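PDB 2O16: acetoin utilization protein AcuB, putative from Vibrio cholerae, which is of unknown function but, as a protein with paired CBS domains of the AcuB-like family, probably senses a small ligand such as an adenine nucleotide. Local coordinates for residues A[38-51]-A[111-125]. Sequence-based numbering, arbitrary orientation.
With PO4 (phosphate ion), chain C.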
ATOM      1  N   HIS A  38      -5.755  -1.888  -0.370  1.00 18.61           N
ATOM      2  CA  HIS A  38      -4.609  -1.491  -1.182  1.00 18.84           C
ATOM      3  C   HIS A  38      -3.920  -2.718  -1.725  1.00 18.67           C
ATOM      4  O   HIS A  38      -3.562  -3.607  -0.951  1.00 19.69           O
ATOM      5  CB  HIS A  38      -3.611  -0.649  -0.352  1.00 19.09           C
ATOM      6  CG  HIS A  38      -4.206   0.608   0.184  1.00 18.98           C
ATOM      7  ND1 HIS A  38      -4.871   0.656   1.395  1.00 18.66           N
ATOM      8  CD2 HIS A  38      -4.303   1.848  -0.352  1.00 18.95           C
ATOM      9  CE1 HIS A  38      -5.334   1.878   1.589  1.00 17.18           C
ATOM     10  NE2 HIS A  38      -5.018   2.616   0.539  1.00 19.19           N
ATOM     11  N   VAL A  39      -3.757  -2.743  -3.046  1.00 18.13           N
ATOM     12  CA  VAL A  39      -3.143  -3.857  -3.753  1.00 18.30           C
ATOM     13  C   VAL A  39      -2.070  -3.288  -4.674  1.00 17.89           C
ATOM     14  O   VAL A  39      -2.396  -2.657  -5.684  1.00 18.15           O
ATOM     15  CB  VAL A  39      -4.145  -4.629  -4.597  1.00 17.84           C
ATOM     16  CG1 VAL A  39      -3.466  -5.808  -5.318  1.00 19.53           C
ATOM     17  CG2 VAL A  39      -5.333  -5.131  -3.701  1.00 19.79           C
ATOM     18  N   PRO A  40      -0.811  -3.519  -4.314  1.00 17.53           N
ATOM     19  CA  PRO A  40       0.270  -3.164  -5.224  1.00 17.49           C
ATOM     20  C   PRO A  40       0.191  -4.001  -6.544  1.00 18.10           C
ATOM     21  O   PRO A  40      -0.204  -5.205  -6.549  1.00 17.22           O
ATOM     22  CB  PRO A  40       1.530  -3.497  -4.416  1.00 18.00           C
ATOM     23  CG  PRO A  40       1.054  -3.601  -2.957  1.00 17.39           C
ATOM     24  CD  PRO A  40      -0.318  -4.139  -3.063  1.00 16.76           C
ATOM     25  N   ILE A  41       0.520  -3.336  -7.641  1.00 17.91           N
ATOM     26  CA  ILE A  41       0.634  -3.951  -8.964  1.00 17.26           C
ATOM     27  C   ILE A  41       2.119  -4.167  -9.270  1.00 18.07           C
ATOM     28  O   ILE A  41       2.914  -3.224  -9.190  1.00 17.70           O
ATOM     29  CB  ILE A  41       0.015  -3.020 -10.050  1.00 17.60           C
ATOM     30  CG1 ILE A  41      -1.432  -2.599  -9.689  1.00 15.37           C
ATOM     31  CG2 ILE A  41       0.149  -3.638 -11.457  1.00 17.10           C
ATOM     32  CD1 ILE A  41      -2.372  -3.729  -9.310  1.00 16.00           C
ATOM     33  N   VAL A  42       2.508  -5.399  -9.605  1.00 17.67           N
ATOM     34  CA  VAL A  42       3.934  -5.726  -9.757  1.00 17.94           C
ATOM     35  C   VAL A  42       4.175  -6.478 -11.051  1.00 18.13           C
ATOM     36  O   VAL A  42       3.222  -6.991 -11.647  1.00 18.62           O
ATOM     37  CB  VAL A  42       4.455  -6.589  -8.578  1.00 18.06           C
ATOM     38  CG1 VAL A  42       4.396  -5.799  -7.253  1.00 19.71           C
ATOM     39  CG2 VAL A  42       3.642  -7.923  -8.478  1.00 18.26           C
ATOM     40  N   ASP A  43       5.434  -6.540 -11.493  1.00 19.78           N
ATOM     41  CA  ASP A  43       5.776  -7.400 -12.644  1.00 20.74           C
ATOM     42  C   ASP A  43       6.144  -8.798 -12.131  1.00 21.88           C
ATOM     43  O   ASP A  43       6.056  -9.062 -10.942  1.00 21.33           O
ATOM     44  CB  ASP A  43       6.882  -6.750 -13.521  1.00 21.08           C
ATOM     45  CG  ASP A  43       8.276  -6.780 -12.881  1.00 20.94           C
ATOM     46  OD1 ASP A  43       8.496  -7.388 -11.802  1.00 21.75           O
ATOM     47  OD2 ASP A  43       9.195  -6.166 -13.482  1.00 23.84           O
ATOM     48  N   ALA A  44       6.591  -9.682 -13.024  1.00 23.44           N
ATOM     49  CA  ALA A  44       6.915 -11.057 -12.670  1.00 24.70           C
ATOM     50  C   ALA A  44       8.018 -11.185 -11.635  1.00 25.07           C
ATOM     51  O   ALA A  44       8.059 -12.187 -10.919  1.00 26.38           O
ATOM     52  CB  ALA A  44       7.262 -11.880 -13.937  1.00 24.65           C
ATOM     53  N   ASN A  45       8.895 -10.176 -11.547  1.00 24.75           N
ATOM     54  CA  ASN A  45       9.976 -10.175 -10.565  1.00 24.95           C
ATOM     55  C   ASN A  45       9.691  -9.348  -9.326  1.00 24.93           C
ATOM     56  O   ASN A  45      10.628  -8.936  -8.619  1.00 24.70           O
ATOM     57  CB  ASN A  45      11.262  -9.690 -11.205  1.00 25.26           C
ATOM     58  CG  ASN A  45      11.788 -10.674 -12.234  1.00 27.92           C
ATOM     59  OD1 ASN A  45      11.804 -11.885 -11.994  1.00 29.95           O
ATOM     60  ND2 ASN A  45      12.200 -10.163 -13.377  1.00 27.71           N
ATOM     61  N   LYS A  46       8.402  -9.095  -9.097  1.00 24.68           N
ATOM     62  CA  LYS A  46       7.919  -8.396  -7.913  1.00 25.27           C
ATOM     63  C   LYS A  46       8.312  -6.929  -7.885  1.00 23.81           C
ATOM     64  O   LYS A  46       8.247  -6.306  -6.827  1.00 24.43           O
ATOM     65  CB  LYS A  46       8.385  -9.096  -6.619  1.00 25.45           C
ATOM     66  CG  LYS A  46       7.797 -10.483  -6.407  1.00 28.26           C
ATOM     67  CD  LYS A  46       8.294 -11.060  -5.071  1.00 30.57           C
ATOM     68  CE  LYS A  46       7.775 -12.476  -4.804  1.00 38.65           C
ATOM     69  NZ  LYS A  46       8.303 -13.004  -3.474  1.00 42.74           N
ATOM     70  N   LYS A  47       8.678  -6.367  -9.036  1.00 22.56           N
ATOM     71  CA  LYS A  47       9.039  -4.942  -9.105  1.00 21.89           C
ATOM     72  C   LYS A  47       7.762  -4.109  -9.157  1.00 19.87           C
ATOM     73  O   LYS A  47       6.781  -4.453  -9.835  1.00 18.86           O
ATOM     74  CB  LYS A  47       9.960  -4.625 -10.273  1.00 22.28           C
ATOM     75  CG  LYS A  47      11.291  -5.423 -10.196  1.00 26.29           C
ATOM     76  CD  LYS A  47      12.278  -5.038 -11.273  1.00 30.55           C
ATOM     77  CE  LYS A  47      13.315  -6.155 -11.491  1.00 34.43           C
ATOM     78  NZ  LYS A  47      13.770  -6.746 -10.197  1.00 39.17           N
ATOM     79  N   LEU A  48       7.775  -3.018  -8.406  1.00 18.14           N
ATOM     80  CA  LEU A  48       6.568  -2.251  -8.202  1.00 16.57           C
ATOM     81  C   LEU A  48       6.277  -1.469  -9.460  1.00 16.68           C
ATOM     82  O   LEU A  48       7.147  -0.745  -9.961  1.00 17.27           O
ATOM     83  CB  LEU A  48       6.740  -1.302  -7.015  1.00 16.62           C
ATOM     84  CG  LEU A  48       5.595  -0.308  -6.799  1.00 17.26           C
ATOM     85  CD1 LEU A  48       4.374  -1.144  -6.355  1.00 16.63           C
ATOM     86  CD2 LEU A  48       5.990   0.752  -5.740  1.00 17.32           C
ATOM     87  N   LEU A  49       5.071  -1.621  -9.991  1.00 14.80           N
ATOM     88  CA  LEU A  49       4.640  -0.852 -11.158  1.00 15.79           C
ATOM     89  C   LEU A  49       3.617   0.222 -10.776  1.00 15.82           C
ATOM     90  O   LEU A  49       3.482   1.202 -11.469  1.00 17.02           O
ATOM     91  CB  LEU A  49       3.972  -1.770 -12.178  1.00 15.21           C
ATOM     92  CG  LEU A  49       4.859  -2.914 -12.690  1.00 17.60           C
ATOM     93  CD1 LEU A  49       4.070  -3.809 -13.655  1.00 18.49           C
ATOM     94  CD2 LEU A  49       6.088  -2.323 -13.370  1.00 21.25           C
ATOM     95  N   GLY A  50       2.870  -0.007  -9.700  1.00 15.81           N
ATOM     96  CA  GLY A  50       1.808   0.933  -9.259  1.00 15.88           C
ATOM     97  C   GLY A  50       1.019   0.312  -8.114  1.00 16.32           C
ATOM     98  O   GLY A  50       1.403  -0.718  -7.588  1.00 15.90           O
ATOM     99  N   ILE A  51      -0.096   0.944  -7.725  1.00 18.02           N
ATOM    100  CA  ILE A  51      -0.895   0.443  -6.639  1.00 18.75           C
ATOM    101  C   ILE A  51      -2.347   0.900  -6.861  1.00 19.42           C
ATOM    102  O   ILE A  51      -2.587   2.005  -7.367  1.00 20.04           O
ATOM    103  CB  ILE A  51      -0.286   0.864  -5.252  1.00 19.77           C
ATOM    104  CG1 ILE A  51      -1.175   0.426  -4.083  1.00 22.38           C
ATOM    105  CG2 ILE A  51       0.026   2.364  -5.203  1.00 21.03           C
ATOM    106  CD1 ILE A  51      -0.438   0.419  -2.770  1.00 22.25           C
ATOM    107  N   CYS A 111      -1.259   4.967   1.812  1.00 22.32           N
ATOM    108  CA  CYS A 111      -0.474   3.736   1.739  1.00 22.24           C
ATOM    109  C   CYS A 111       0.843   3.967   1.020  1.00 20.80           C
ATOM    110  O   CYS A 111       0.864   4.534  -0.062  1.00 21.51           O
ATOM    111  CB  CYS A 111      -1.248   2.650   0.997  1.00 22.44           C
ATOM    112  SG  CYS A 111      -0.359   1.112   0.713  1.00 25.94           S
ATOM    113  N   LEU A 112       1.935   3.528   1.624  1.00 19.52           N
ATOM    114  CA  LEU A 112       3.262   3.743   1.076  1.00 18.45           C
ATOM    115  C   LEU A 112       3.939   2.381   0.848  1.00 19.22           C
ATOM    116  O   LEU A 112       4.330   1.710   1.807  1.00 17.42           O
ATOM    117  CB  LEU A 112       4.048   4.662   2.032  1.00 18.72           C
ATOM    118  CG  LEU A 112       5.442   5.212   1.722  1.00 21.15           C
ATOM    119  CD1 LEU A 112       5.417   6.074   0.431  1.00 22.79           C
ATOM    120  CD2 LEU A 112       5.945   6.029   2.944  1.00 19.73           C
ATOM    121  N   PRO A 113       4.050   1.951  -0.432  1.00 18.80           N
ATOM    122  CA  PRO A 113       4.829   0.752  -0.766  1.00 18.74           C
ATOM    123  C   PRO A 113       6.282   0.931  -0.358  1.00 18.41           C
ATOM    124  O   PRO A 113       6.803   2.030  -0.445  1.00 18.37           O
ATOM    125  CB  PRO A 113       4.739   0.669  -2.295  1.00 18.26           C
ATOM    126  CG  PRO A 113       3.547   1.544  -2.669  1.00 20.06           C
ATOM    127  CD  PRO A 113       3.445   2.591  -1.615  1.00 19.12           C
ATOM    128  N   VAL A 114       6.908  -0.152   0.095  1.00 17.97           N
ATOM    129  CA  VAL A 114       8.289  -0.165   0.551  1.00 17.87           C
ATOM    130  C   VAL A 114       9.045  -1.013  -0.473  1.00 18.25           C
ATOM    131  O   VAL A 114       8.667  -2.159  -0.771  1.00 18.69           O
ATOM    132  CB  VAL A 114       8.401  -0.812   1.973  1.00 17.96           C
ATOM    133  CG1 VAL A 114       9.857  -0.842   2.500  1.00 16.78           C
ATOM    134  CG2 VAL A 114       7.473  -0.093   2.955  1.00 17.92           C
ATOM    135  N   VAL A 115      10.079  -0.423  -1.060  1.00 19.89           N
ATOM    136  CA  VAL A 115      10.802  -1.072  -2.154  1.00 20.66           C
ATOM    137  C   VAL A 115      12.311  -1.095  -1.852  1.00 21.91           C
ATOM    138  O   VAL A 115      12.847  -0.138  -1.302  1.00 21.94           O
ATOM    139  CB  VAL A 115      10.555  -0.361  -3.509  1.00 21.15           C
ATOM    140  CG1 VAL A 115       9.052  -0.512  -3.965  1.00 18.64           C
ATOM    141  CG2 VAL A 115      10.924   1.092  -3.425  1.00 23.25           C
ATOM    142  N   ALA A 116      12.957  -2.207  -2.198  1.00 23.18           N
ATOM    143  CA  ALA A 116      14.407  -2.340  -2.104  1.00 25.94           C
ATOM    144  C   ALA A 116      14.852  -2.847  -3.474  1.00 27.25           C
ATOM    145  O   ALA A 116      14.402  -3.914  -3.923  1.00 27.88           O
ATOM    146  CB  ALA A 116      14.781  -3.303  -1.019  1.00 25.80           C
ATOM    147  N   LYS A 117      15.666  -2.050  -4.154  1.00 28.88           N
ATOM    148  CA  LYS A 117      16.176  -2.408  -5.504  1.00 30.89           C
ATOM    149  C   LYS A 117      15.054  -2.680  -6.508  1.00 30.19           C
ATOM    150  O   LYS A 117      15.086  -3.681  -7.245  1.00 30.77           O
ATOM    151  CB  LYS A 117      17.096  -3.634  -5.404  1.00 30.64           C
ATOM    152  CG  LYS A 117      18.364  -3.377  -4.579  1.00 34.50           C
ATOM    153  CD  LYS A 117      19.231  -4.636  -4.564  1.00 38.75           C
ATOM    154  CE  LYS A 117      20.499  -4.482  -3.721  1.00 40.81           C
ATOM    155  NZ  LYS A 117      21.213  -5.800  -3.561  1.00 42.45           N
ATOM    156  N   ASP A 118      14.074  -1.781  -6.531  1.00 30.00           N
ATOM    157  CA  ASP A 118      12.840  -1.928  -7.319  1.00 30.59           C
ATOM    158  C   ASP A 118      11.849  -2.991  -6.840  1.00 29.42           C
ATOM    159  O   ASP A 118      10.644  -2.854  -7.154  1.00 28.97           O
ATOM    160  CB  ASP A 118      13.119  -2.162  -8.810  1.00 31.90           C
ATOM    161  CG  ASP A 118      13.612  -0.926  -9.534  1.00 33.82           C
ATOM    162  OD1 ASP A 118      13.502   0.218  -9.016  1.00 34.62           O
ATOM    163  OD2 ASP A 118      14.092  -1.132 -10.678  1.00 38.42           O
ATOM    164  N   VAL A 119      12.326  -4.016  -6.112  1.00 26.89           N
ATOM    165  CA  VAL A 119      11.441  -5.098  -5.588  1.00 25.88           C
ATOM    166  C   VAL A 119      10.562  -4.607  -4.445  1.00 24.65           C
ATOM    167  O   VAL A 119      11.055  -3.973  -3.502  1.00 24.11           O
ATOM    168  CB  VAL A 119      12.218  -6.330  -5.048  1.00 25.93           C
ATOM    169  CG1 VAL A 119      11.232  -7.424  -4.533  1.00 25.92           C
ATOM    170  CG2 VAL A 119      13.150  -6.907  -6.117  1.00 28.26           C
ATOM    171  N   LEU A 120       9.272  -4.911  -4.531  1.00 22.99           N
ATOM    172  CA  LEU A 120       8.344  -4.593  -3.450  1.00 21.53           C
ATOM    173  C   LEU A 120       8.603  -5.522  -2.270  1.00 20.99           C
ATOM    174  O   LEU A 120       8.457  -6.743  -2.420  1.00 21.06           O
ATOM    175  CB  LEU A 120       6.913  -4.781  -3.934  1.00 20.68           C
ATOM    176  CG  LEU A 120       5.862  -4.451  -2.876  1.00 20.27           C
ATOM    177  CD1 LEU A 120       5.727  -2.932  -2.691  1.00 19.52           C
ATOM    178  CD2 LEU A 120       4.582  -5.066  -3.325  1.00 22.45           C
ATOM    179  N   VAL A 121       9.024  -4.973  -1.123  1.00 19.28           N
ATOM    180  CA  VAL A 121       9.260  -5.790   0.072  1.00 19.28           C
ATOM    181  C   VAL A 121       8.162  -5.634   1.149  1.00 19.29           C
ATOM    182  O   VAL A 121       8.058  -6.419   2.112  1.00 19.22           O
ATOM    183  CB  VAL A 121      10.689  -5.542   0.652  1.00 19.69           C
ATOM    184  CG1 VAL A 121      11.738  -5.964  -0.388  1.00 20.00           C
ATOM    185  CG2 VAL A 121      10.898  -4.059   1.056  1.00 17.53           C
ATOM    186  N   GLY A 122       7.325  -4.618   0.995  1.00 18.17           N
ATOM    187  CA  GLY A 122       6.274  -4.425   1.989  1.00 17.50           C
ATOM    188  C   GLY A 122       5.395  -3.249   1.627  1.00 17.81           C
ATOM    189  O   GLY A 122       5.642  -2.579   0.635  1.00 17.37           O
ATOM    190  N   ILE A 123       4.372  -3.001   2.450  1.00 18.61           N
ATOM    191  CA  ILE A 123       3.574  -1.768   2.357  1.00 19.03           C
ATOM    192  C   ILE A 123       3.346  -1.201   3.747  1.00 18.78           C
ATOM    193  O   ILE A 123       3.319  -1.955   4.725  1.00 18.09           O
ATOM    194  CB  ILE A 123       2.181  -1.977   1.677  1.00 19.34           C
ATOM    195  CG1 ILE A 123       1.351  -3.061   2.414  1.00 18.68           C
ATOM    196  CG2 ILE A 123       2.385  -2.275   0.157  1.00 21.97           C
ATOM    197  CD1 ILE A 123      -0.134  -3.236   1.885  1.00 21.82           C
ATOM    198  N   ILE A 124       3.200   0.127   3.828  1.00 18.36           N
ATOM    199  CA  ILE A 124       2.749   0.761   5.062  1.00 19.28           C
ATOM    200  C   ILE A 124       1.318   1.200   4.851  1.00 18.65           C
ATOM    201  O   ILE A 124       1.039   1.978   3.933  1.00 19.41           O
ATOM    202  CB  ILE A 124       3.566   2.028   5.413  1.00 18.23           C
ATOM    203  CG1 ILE A 124       5.071   1.730   5.486  1.00 19.59           C
ATOM    204  CG2 ILE A 124       3.022   2.644   6.732  1.00 20.32           C
ATOM    205  CD1 ILE A 124       5.904   3.008   5.635  1.00 21.47           C
ATOM    206  N   THR A 125       0.399   0.718   5.678  1.00 18.67           N
ATOM    207  CA  THR A 125      -0.985   1.181   5.589  1.00 19.69           C
ATOM    208  C   THR A 125      -1.477   1.697   6.929  1.00 19.47           C
ATOM    209  O   THR A 125      -0.806   1.524   7.957  1.00 17.57           O
ATOM    210  CB  THR A 125      -1.987   0.075   5.173  1.00 20.69           C
ATOM    211  OG1 THR A 125      -1.936  -0.969   6.133  1.00 24.29           O
ATOM    212  CG2 THR A 125      -1.680  -0.472   3.758  1.00 21.98           C
TER
HETATM  213  P   PO4 C   1      -5.621  -1.303   4.351  1.00 24.81           P
HETATM  214  O1  PO4 C   1      -5.267  -1.631   2.922  1.00 20.35           O
HETATM  215  O2  PO4 C   1      -5.737   0.208   4.421  1.00 26.39           O
HETATM  216  O3  PO4 C   1      -6.990  -1.906   4.572  1.00 25.01           O
HETATM  217  O4  PO4 C   1      -4.630  -1.830   5.373  1.00 24.24           O
HETATM  218  O   HOH W   1       9.876  -0.824  -9.164  1.00 39.73           O
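Two backbone hydrogen bonds join the tips of the two hairpins: L120 N donates to K46 O at 2.9 Å, almost straight (176° at the hydrogen), and L48 N to D118 O at 3.1 Å. Both bonds flank the single bridge between K47 and V119. K47 CA makes a CA-H...O contact with D118 O, while a water donates to L48 O and D118 O, joining the tips once more. On the 38-51 side the loop is braced by D43, whose OD1 takes N45 N and K47 N from opposite faces of its carboxylate, the first bond closing an Asx turn.

Between the hairpins the packing is apolar, and its leucine, proline and valine contacts are nearly symmetric. L120 CD2 lies 3.6 Å from P40 CB and touches V42 CG1; in the matching place, L48 CD2 sits 3.7 Å from P113 CB and against V115 CG1. A shared rotamer, CG anti to the backbone N (chi1 173° in L48, -179° in L120), carries each CD2 to the other hairpin's proline. The isoleucines break the symmetry: I123 meets P40 CG with CG2, whereas I51 reaches C111 SG with CD1, at 3.6 Å.

At the far end C111 CB lies over one face of the H38 imidazole, a CH-pi contact 3.7 Å from the ring centroid. From the ring's edge, H38 ND1 donates to phosphate O1 at 2.8 Å; R37 N and S127 OG also bind this ion, probably picked up from the crystallisation liquor.

Equivalent beta hairpins of two CBS domains thus pack face to face about a pseudo-twofold axis, the hallmark of the CBS pair, or Bateman module.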